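Local structure of L-Ribose isomerase (Acinetobacter, 4Q0Q) at residues G120-S125 / T218-P223; G131-F136 / V209-R214; N63-G68 / P110-P115. The protein probably catalyses the reversible isomerisation of L-ribose and L-ribulose at a metal-dependent active site, occupied here by cobalt. All coordinates share one frame; numbering follows the deposited sequence.

Interaction 1: residues G120-S125 / T218-P223. With CO (cobalt (II) ion), chain B; RUU (alpha-L-ribulofuranose), chain C.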
# COMPACT_ATOMS: atom_id res chain seq x y z
N GLY A 120 -21.32 25.05 -10.56
CA GLY A 120 -21.63 25.63 -11.85
C GLY A 120 -20.45 25.50 -12.80
O GLY A 120 -20.63 25.38 -14.01
N ARG A 121 -19.24 25.48 -12.24
CA ARG A 121 -18.04 25.40 -13.07
C ARG A 121 -17.22 24.11 -12.93
O ARG A 121 -16.65 23.62 -13.91
CB ARG A 121 -17.13 26.59 -12.75
CG ARG A 121 -17.88 27.92 -12.66
CD ARG A 121 -17.02 28.98 -12.00
NE ARG A 121 -17.69 30.28 -11.90
CZ ARG A 121 -18.75 30.52 -11.13
NH1 ARG A 121 -19.27 29.56 -10.38
NH2 ARG A 121 -19.29 31.73 -11.11
N LYS A 122 -17.18 23.57 -11.72
CA LYS A 122 -16.38 22.38 -11.43
C LYS A 122 -16.92 21.00 -11.77
O LYS A 122 -17.99 20.60 -11.31
CB LYS A 122 -15.99 22.39 -9.94
CG LYS A 122 -15.06 21.25 -9.53
CD LYS A 122 -14.61 21.38 -8.07
CE LYS A 122 -15.46 20.52 -7.13
NZ LYS A 122 -15.08 20.74 -5.70
N THR A 123 -16.16 20.26 -12.57
CA THR A 123 -16.49 18.88 -12.92
C THR A 123 -15.50 18.02 -12.10
O THR A 123 -14.31 18.34 -12.02
CB THR A 123 -16.30 18.62 -14.43
OG1 THR A 123 -17.40 19.18 -15.15
CG2 THR A 123 -16.23 17.12 -14.71
N GLU A 124 -16.00 16.96 -11.48
CA GLU A 124 -15.16 16.09 -10.67
C GLU A 124 -15.21 14.62 -11.09
O GLU A 124 -16.05 14.22 -11.88
CB GLU A 124 -15.53 16.22 -9.17
CG GLU A 124 -16.97 16.64 -8.90
CD GLU A 124 -17.31 16.80 -7.41
OE1 GLU A 124 -17.54 15.78 -6.71
OE2 GLU A 124 -17.35 17.95 -6.93
N SER A 125 -14.26 13.84 -10.56
CA SER A 125 -14.20 12.41 -10.84
C SER A 125 -13.81 11.73 -9.53
O SER A 125 -13.12 12.34 -8.71
CB SER A 125 -13.16 12.10 -11.91
OG SER A 125 -11.84 12.34 -11.45
N THR A 218 -11.73 19.78 -11.84
CA THR A 218 -11.28 21.08 -12.31
C THR A 218 -11.14 21.96 -11.06
O THR A 218 -11.45 21.51 -9.95
CB THR A 218 -12.28 21.72 -13.34
OG1 THR A 218 -13.59 21.84 -12.76
CG2 THR A 218 -12.35 20.88 -14.60
N TYR A 219 -10.68 23.19 -11.23
CA TYR A 219 -10.44 24.11 -10.12
C TYR A 219 -11.58 24.27 -9.12
O TYR A 219 -12.74 24.39 -9.48
CB TYR A 219 -10.05 25.48 -10.67
CG TYR A 219 -9.41 26.37 -9.65
CD1 TYR A 219 -8.06 26.23 -9.32
CD2 TYR A 219 -10.14 27.38 -9.01
CE1 TYR A 219 -7.45 27.07 -8.38
CE2 TYR A 219 -9.54 28.22 -8.08
CZ TYR A 219 -8.20 28.06 -7.77
OH TYR A 219 -7.59 28.91 -6.87
N SER A 220 -11.21 24.30 -7.84
CA SER A 220 -12.19 24.45 -6.77
C SER A 220 -12.22 25.89 -6.23
O SER A 220 -11.28 26.33 -5.57
CB SER A 220 -11.88 23.46 -5.66
OG SER A 220 -12.87 23.49 -4.65
N HIS A 221 -13.28 26.62 -6.53
CA HIS A 221 -13.45 28.00 -6.07
C HIS A 221 -14.13 27.97 -4.71
O HIS A 221 -15.36 27.98 -4.63
CB HIS A 221 -14.32 28.79 -7.06
CG HIS A 221 -13.80 28.80 -8.46
ND1 HIS A 221 -12.80 29.64 -8.88
CD2 HIS A 221 -14.13 28.05 -9.54
CE1 HIS A 221 -12.53 29.41 -10.15
NE2 HIS A 221 -13.32 28.44 -10.58
N GLU A 222 -13.34 27.93 -3.64
CA GLU A 222 -13.89 27.87 -2.29
C GLU A 222 -13.19 28.81 -1.32
O GLU A 222 -12.08 28.54 -0.86
CB GLU A 222 -13.78 26.44 -1.74
CG GLU A 222 -14.48 25.38 -2.58
CD GLU A 222 -14.29 23.97 -2.03
OE1 GLU A 222 -13.13 23.49 -2.01
OE2 GLU A 222 -15.29 23.34 -1.63
N PRO A 223 -13.84 29.94 -0.98
CA PRO A 223 -13.24 30.91 -0.05
C PRO A 223 -13.24 30.39 1.39
O PRO A 223 -13.93 30.94 2.25
CB PRO A 223 -14.13 32.14 -0.21
CG PRO A 223 -14.67 32.00 -1.62
CD PRO A 223 -15.00 30.53 -1.67
CO CO B . -18.82 18.39 -5.45
C1 RUU C . -17.01 16.66 -3.59
O1 RUU C . -18.26 16.49 -4.26
C2 RUU C . -16.83 18.09 -3.14
O2 RUU C . -16.94 18.97 -4.25
C3 RUU C . -15.54 18.38 -2.39
O3 RUU C . -14.54 18.84 -3.29
C4 RUU C . -15.96 19.52 -1.45
O4 RUU C . -15.91 20.75 -2.16
C5 RUU C . -17.41 19.19 -1.13
O5 RUU C . -17.90 18.40 -2.23
O HOH W 1 -15.79 24.10 -5.32

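Interaction 2: residues G131-F136 / V209-R214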
# COMPACT_ATOMS: atom_id res chain seq x y z
N GLY A 131 -12.60 1.30 1.36
CA GLY A 131 -14.02 1.28 1.64
C GLY A 131 -14.84 1.32 0.37
O GLY A 131 -14.35 1.00 -0.71
N GLU A 132 -16.10 1.71 0.49
CA GLU A 132 -16.97 1.79 -0.68
C GLU A 132 -17.72 3.10 -0.64
O GLU A 132 -18.07 3.60 0.44
CB GLU A 132 -17.95 0.61 -0.70
CG GLU A 132 -17.25 -0.75 -0.69
CD GLU A 132 -18.10 -1.87 -1.27
OE1 GLU A 132 -19.35 -1.78 -1.20
OE2 GLU A 132 -17.51 -2.85 -1.77
N MET A 133 -17.95 3.67 -1.81
CA MET A 133 -18.61 4.95 -1.90
C MET A 133 -20.02 4.88 -2.49
O MET A 133 -20.23 4.32 -3.56
CB MET A 133 -17.75 5.89 -2.74
CG MET A 133 -18.26 7.30 -2.87
SD MET A 133 -17.27 8.14 -4.11
CE MET A 133 -17.62 9.87 -3.77
N GLU A 134 -20.99 5.43 -1.76
CA GLU A 134 -22.36 5.45 -2.25
C GLU A 134 -22.66 6.86 -2.71
O GLU A 134 -22.76 7.79 -1.91
CB GLU A 134 -23.34 5.01 -1.15
CG GLU A 134 -23.17 3.56 -0.74
CD GLU A 134 -24.32 3.03 0.10
OE1 GLU A 134 -25.09 2.20 -0.41
OE2 GLU A 134 -24.45 3.45 1.26
N VAL A 135 -22.79 7.01 -4.02
CA VAL A 135 -23.06 8.30 -4.64
C VAL A 135 -24.54 8.45 -4.98
O VAL A 135 -25.16 7.54 -5.54
CB VAL A 135 -22.22 8.47 -5.93
CG1 VAL A 135 -22.37 9.88 -6.47
CG2 VAL A 135 -20.75 8.15 -5.64
N PHE A 136 -25.10 9.60 -4.62
CA PHE A 136 -26.50 9.93 -4.89
C PHE A 136 -26.42 11.16 -5.78
O PHE A 136 -25.74 12.13 -5.45
CB PHE A 136 -27.23 10.27 -3.59
CG PHE A 136 -27.06 9.23 -2.51
CD1 PHE A 136 -27.81 8.07 -2.52
CD2 PHE A 136 -26.10 9.40 -1.51
CE1 PHE A 136 -27.62 7.09 -1.55
CE2 PHE A 136 -25.90 8.43 -0.54
CZ PHE A 136 -26.66 7.27 -0.56
N VAL A 209 -14.26 0.36 7.78
CA VAL A 209 -13.24 1.39 7.56
C VAL A 209 -13.86 2.68 7.04
O VAL A 209 -14.94 2.68 6.45
CB VAL A 209 -12.18 0.94 6.52
CG1 VAL A 209 -11.54 -0.37 6.95
CG2 VAL A 209 -12.84 0.79 5.15
N PRO A 210 -13.17 3.81 7.26
CA PRO A 210 -13.70 5.08 6.77
C PRO A 210 -13.59 5.00 5.24
O PRO A 210 -12.73 4.29 4.72
CB PRO A 210 -12.71 6.12 7.31
CG PRO A 210 -12.01 5.41 8.45
CD PRO A 210 -11.89 4.00 7.96
N LEU A 211 -14.46 5.72 4.54
CA LEU A 211 -14.40 5.74 3.09
C LEU A 211 -13.27 6.71 2.73
O LEU A 211 -13.20 7.82 3.26
CB LEU A 211 -15.73 6.25 2.52
CG LEU A 211 -15.69 6.85 1.11
CD1 LEU A 211 -15.30 5.79 0.10
CD2 LEU A 211 -17.05 7.45 0.77
N VAL A 212 -12.37 6.29 1.85
CA VAL A 212 -11.27 7.15 1.43
C VAL A 212 -11.32 7.22 -0.09
O VAL A 212 -11.16 6.20 -0.77
CB VAL A 212 -9.89 6.59 1.88
CG1 VAL A 212 -8.78 7.56 1.50
CG2 VAL A 212 -9.88 6.35 3.39
N VAL A 213 -11.56 8.41 -0.61
CA VAL A 213 -11.65 8.58 -2.04
C VAL A 213 -10.85 9.75 -2.57
O VAL A 213 -10.79 10.82 -1.96
CB VAL A 213 -13.15 8.70 -2.48
CG1 VAL A 213 -13.90 9.60 -1.52
CG2 VAL A 213 -13.26 9.24 -3.90
N ARG A 214 -10.20 9.53 -3.70
CA ARG A 214 -9.43 10.57 -4.34
C ARG A 214 -10.28 11.27 -5.39
O ARG A 214 -10.81 10.63 -6.31
CB ARG A 214 -8.18 9.99 -5.02
CG ARG A 214 -7.39 11.07 -5.79
CD ARG A 214 -6.30 10.47 -6.68
NE ARG A 214 -5.30 9.75 -5.91
CZ ARG A 214 -4.05 10.16 -5.72
NH1 ARG A 214 -3.21 9.42 -5.00
NH2 ARG A 214 -3.63 11.30 -6.25

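Interaction 3: residues N63-G68 / P110-P115. With RUU (alpha-L-ribulofuranose), chain G.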
# COMPACT_ATOMS: atom_id res chain seq x y z
N ASN A 63 -21.76 11.24 19.83
CA ASN A 63 -21.43 9.83 19.97
C ASN A 63 -20.15 9.49 19.21
O ASN A 63 -19.60 8.40 19.37
CB ASN A 63 -22.60 8.95 19.51
CG ASN A 63 -23.80 9.02 20.47
OD1 ASN A 63 -23.64 8.95 21.69
ND2 ASN A 63 -24.99 9.15 19.91
N GLY A 64 -19.68 10.42 18.39
CA GLY A 64 -18.44 10.21 17.66
C GLY A 64 -18.53 9.69 16.23
O GLY A 64 -19.57 9.20 15.78
N MET A 65 -17.41 9.79 15.52
CA MET A 65 -17.32 9.37 14.13
C MET A 65 -17.45 7.87 13.87
O MET A 65 -17.45 7.44 12.72
CB MET A 65 -16.01 9.88 13.53
CG MET A 65 -15.96 11.38 13.29
SD MET A 65 -17.17 11.95 12.06
CE MET A 65 -18.28 12.85 13.11
N TRP A 66 -17.58 7.07 14.92
CA TRP A 66 -17.73 5.63 14.72
C TRP A 66 -19.09 5.12 15.19
O TRP A 66 -19.30 3.92 15.33
CB TRP A 66 -16.59 4.87 15.39
CG TRP A 66 -15.28 4.96 14.62
CD1 TRP A 66 -14.26 5.86 14.82
CD2 TRP A 66 -14.88 4.14 13.51
NE1 TRP A 66 -13.26 5.65 13.89
CE2 TRP A 66 -13.62 4.60 13.08
CE3 TRP A 66 -15.48 3.06 12.84
CZ2 TRP A 66 -12.93 4.02 12.01
CZ3 TRP A 66 -14.79 2.49 11.76
CH2 TRP A 66 -13.54 2.97 11.36
N SER A 67 -20.01 6.05 15.43
CA SER A 67 -21.36 5.71 15.87
C SER A 67 -22.21 5.17 14.72
O SER A 67 -23.12 4.38 14.94
CB SER A 67 -22.06 6.93 16.47
OG SER A 67 -22.32 7.91 15.48
N GLY A 68 -21.91 5.60 13.50
CA GLY A 68 -22.67 5.14 12.35
C GLY A 68 -23.87 6.02 12.07
O GLY A 68 -24.62 5.79 11.11
N PRO A 110 -18.23 6.05 8.64
CA PRO A 110 -19.46 5.25 8.52
C PRO A 110 -20.75 6.02 8.76
O PRO A 110 -20.95 6.60 9.83
CB PRO A 110 -19.24 4.12 9.52
CG PRO A 110 -17.75 3.97 9.52
CD PRO A 110 -17.28 5.39 9.55
N GLY A 111 -21.62 6.01 7.76
CA GLY A 111 -22.89 6.70 7.85
C GLY A 111 -22.89 8.20 7.58
O GLY A 111 -23.94 8.79 7.38
N LYS A 112 -21.71 8.82 7.58
CA LYS A 112 -21.62 10.25 7.35
C LYS A 112 -21.70 10.62 5.87
O LYS A 112 -21.41 9.80 4.99
CB LYS A 112 -20.34 10.80 7.99
CG LYS A 112 -20.15 10.41 9.47
CD LYS A 112 -21.11 11.14 10.40
CE LYS A 112 -20.86 10.81 11.88
NZ LYS A 112 -21.39 9.50 12.33
N PHE A 113 -22.10 11.86 5.60
CA PHE A 113 -22.27 12.34 4.22
C PHE A 113 -21.51 13.58 3.80
O PHE A 113 -21.18 14.45 4.61
CB PHE A 113 -23.74 12.71 3.94
CG PHE A 113 -24.73 11.59 4.05
CD1 PHE A 113 -25.11 11.09 5.29
CD2 PHE A 113 -25.34 11.08 2.91
CE1 PHE A 113 -26.08 10.10 5.39
CE2 PHE A 113 -26.31 10.09 2.99
CZ PHE A 113 -26.69 9.60 4.23
N CYS A 114 -21.26 13.65 2.50
CA CYS A 114 -20.75 14.85 1.86
C CYS A 114 -22.15 15.19 1.33
O CYS A 114 -22.67 14.50 0.45
CB CYS A 114 -19.82 14.54 0.69
SG CYS A 114 -19.37 16.05 -0.20
N PRO A 115 -22.79 16.24 1.88
CA PRO A 115 -24.14 16.70 1.53
C PRO A 115 -24.46 17.19 0.11
O PRO A 115 -23.58 17.64 -0.62
CB PRO A 115 -24.40 17.79 2.56
CG PRO A 115 -23.05 18.43 2.65
CD PRO A 115 -22.12 17.24 2.74
C1 RUU G . -19.89 2.07 19.69
O1 RUU G . -20.54 1.64 18.50
C2 RUU G . -19.92 3.59 19.82
O2 RUU G . -18.76 4.15 19.23
C3 RUU G . -20.06 4.07 21.26
O3 RUU G . -18.80 4.52 21.74
C4 RUU G . -21.05 5.23 21.19
O4 RUU G . -20.34 6.46 21.22
C5 RUU G . -21.76 5.09 19.85
O5 RUU G . -21.07 4.07 19.10
O HOH W 2 -22.18 10.47 14.98

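Interaction 1: residues G120-S125 / T218-P223
R121 opens the contact by sending its extended chain across H221, with CD 3.9 Å from H221 CD2. The guanidinium plane stands 64° from the imidazole plane, so the two do not stack in parallel, and the CD methylene does the touching. The polar end of R121 is bound elsewhere, NE by E97 and NH1 by D242.

K122 has CG anti to the backbone N (chi1 -176°), a torsion that lays the chain along T218, with CG 3.6 Å from T218 OG1. A bend at chi3 then turns the tip to the bound L-ribulofuranose, where NZ donates to sugar O2 at 2.9 Å and to sugar O3 at 3.1 Å. The ammonium group is thus shared between two neighbouring sugar oxygens. The other segment grips the far end of the ligand: sugar O4 donates to E222 OE2 at 2.7 Å, and S220 OG donates to E222 OE1 at 2.7 Å from above the carboxylate plane. R254 and N243 also bind E222 OE2.

At T123 the backbone N donates to T218 OG1 (3.0 Å, 152° at the hydrogen), so a threonine hydroxyl takes a place that a backbone carbonyl would fill in a regular strand pair. T123 OG1 has its own partner in R195.

E124 ends the walk at the metal, its OE2 2.1 Å from the cobalt. Sugar O1 and O2 with H117, H119 and H199 complete six ligands. Three histidines and one glutamate around a divalent ion, with H117, H119 and E124 spaced as in cupin motif 1, mark the metal site of the cupin fold.

Interaction 2: residues G131-F136 / V209-R214
M133 reaches from strand 132-136 toward strand 211-214 and meets L211 first, then V213. Its CB lies 3.8 Å from L211 CD1, and the other methyl, CD2, is at nearly the same range, so the base of the methionine sits against the forked end of the leucine. CG continues along this fork, 3.8 Å from L211 CD2. Because CG is anti to the backbone N (chi1 -177°) and the chain stays extended beyond it, the sulfur is carried past L211 to the next inward residue of the partner strand, and SD comes to 4.2 Å from V213 CG2 with the two side chains roughly perpendicular. CE, the tip, ends at the V213 fork, 4.4 Å from V213 CG1. Y126 and V128 of strand 124-130, together with L184, pack against the same methionine.

L211 also touches backbone: its CD1 is 3.5 Å from E132 O, while the carboxylate of E132 is directed elsewhere, to R183. One residue earlier, G131 brings the chains nearest, with its CA 4.7 Å from the CA of L211. V209 presses in there as well, its CG2 3.7 Å from G131 CA. With V209 CG2 and the L211 backbone this near, the contact is close-fitting at a residue without a side chain.

The short strand axes approach to 6.8 Å at a crossing angle of -75°, too steep for neighbours in one sheet. G131 is probably the closing glycine of cupin motif 1; the two strands belong to different antiparallel sheets, and apolar side chains packed between such facing sheets form the interior of the cupin beta-barrel.

Interaction 3: residues N63-G68 / P110-P115
P110 crosses W66 at a slant, its CD over one face of the indole and its CG 4.0 Å from W66 CZ3, where the chain enters cupin motif 1, of which G111 is probably the first glycine. W66 belongs to a type I turn, G64 to S67, that follows helix 60-63. Two further partners hold its ring: H109 meets it edge-to-face, and NE1 donates to E28 of a neighbouring subunit, which places this corner at a subunit interface.

M65 and K112 form the second pair. M65 is folded at chi2 (-64°) and again at chi3, and this doubling back carries its CE to 3.5 Å from K112 CE. The lysine is bent as well: after a first kink at chi2, a turn at chi4 (-78°) swings the ammonium group off the line of the methylenes toward the turn. There NZ donates to E69 O and to a water at 2.9 Å. That water also lies 3.0 Å from G64 O and 2.6 Å from S67 OG, so that it lies between the lysine and the two end residues of the turn. S67 OG sits between its own backbone N and carbonyl carbon, a rotamer that points it at this water and at E69 N.

Just before the turn, N63 O accepts a hydrogen bond from O4 of another L-ribulofuranose (2.8 Å). R27 of the neighbouring subunit also bonds this sugar, so it occupies a site at the interface, distinct from the one at the metal.

The two backbones come closest at G68, whose positive phi suits a residue without a side chain: a C-H of G68 CA points at P110 O, 3.4 Å away, with 147° at the hydrogen.

Along the chain interaction 3 closes first; interaction 1 then opens, and both segments of interaction 2 fall between its two halves. The centres of interactions 1 and 2 are about 20 Å apart, those of 1 and 3 about 25 Å, and those of 2 and 3 about 12 Å. Interactions 2 and 3 touch: F136 CE2 lies 3.9 Å from F113 CE2, and W66 packs on P210. Strands 113-118 and 132-137 share the five-stranded sheet, while 124-130 and 211-217 are neighbours in the six-stranded one. What is probably cupin motif 1, from G111 to G131, has a part in each of the three, running from the subunit interface past the metal to the join between the sheets.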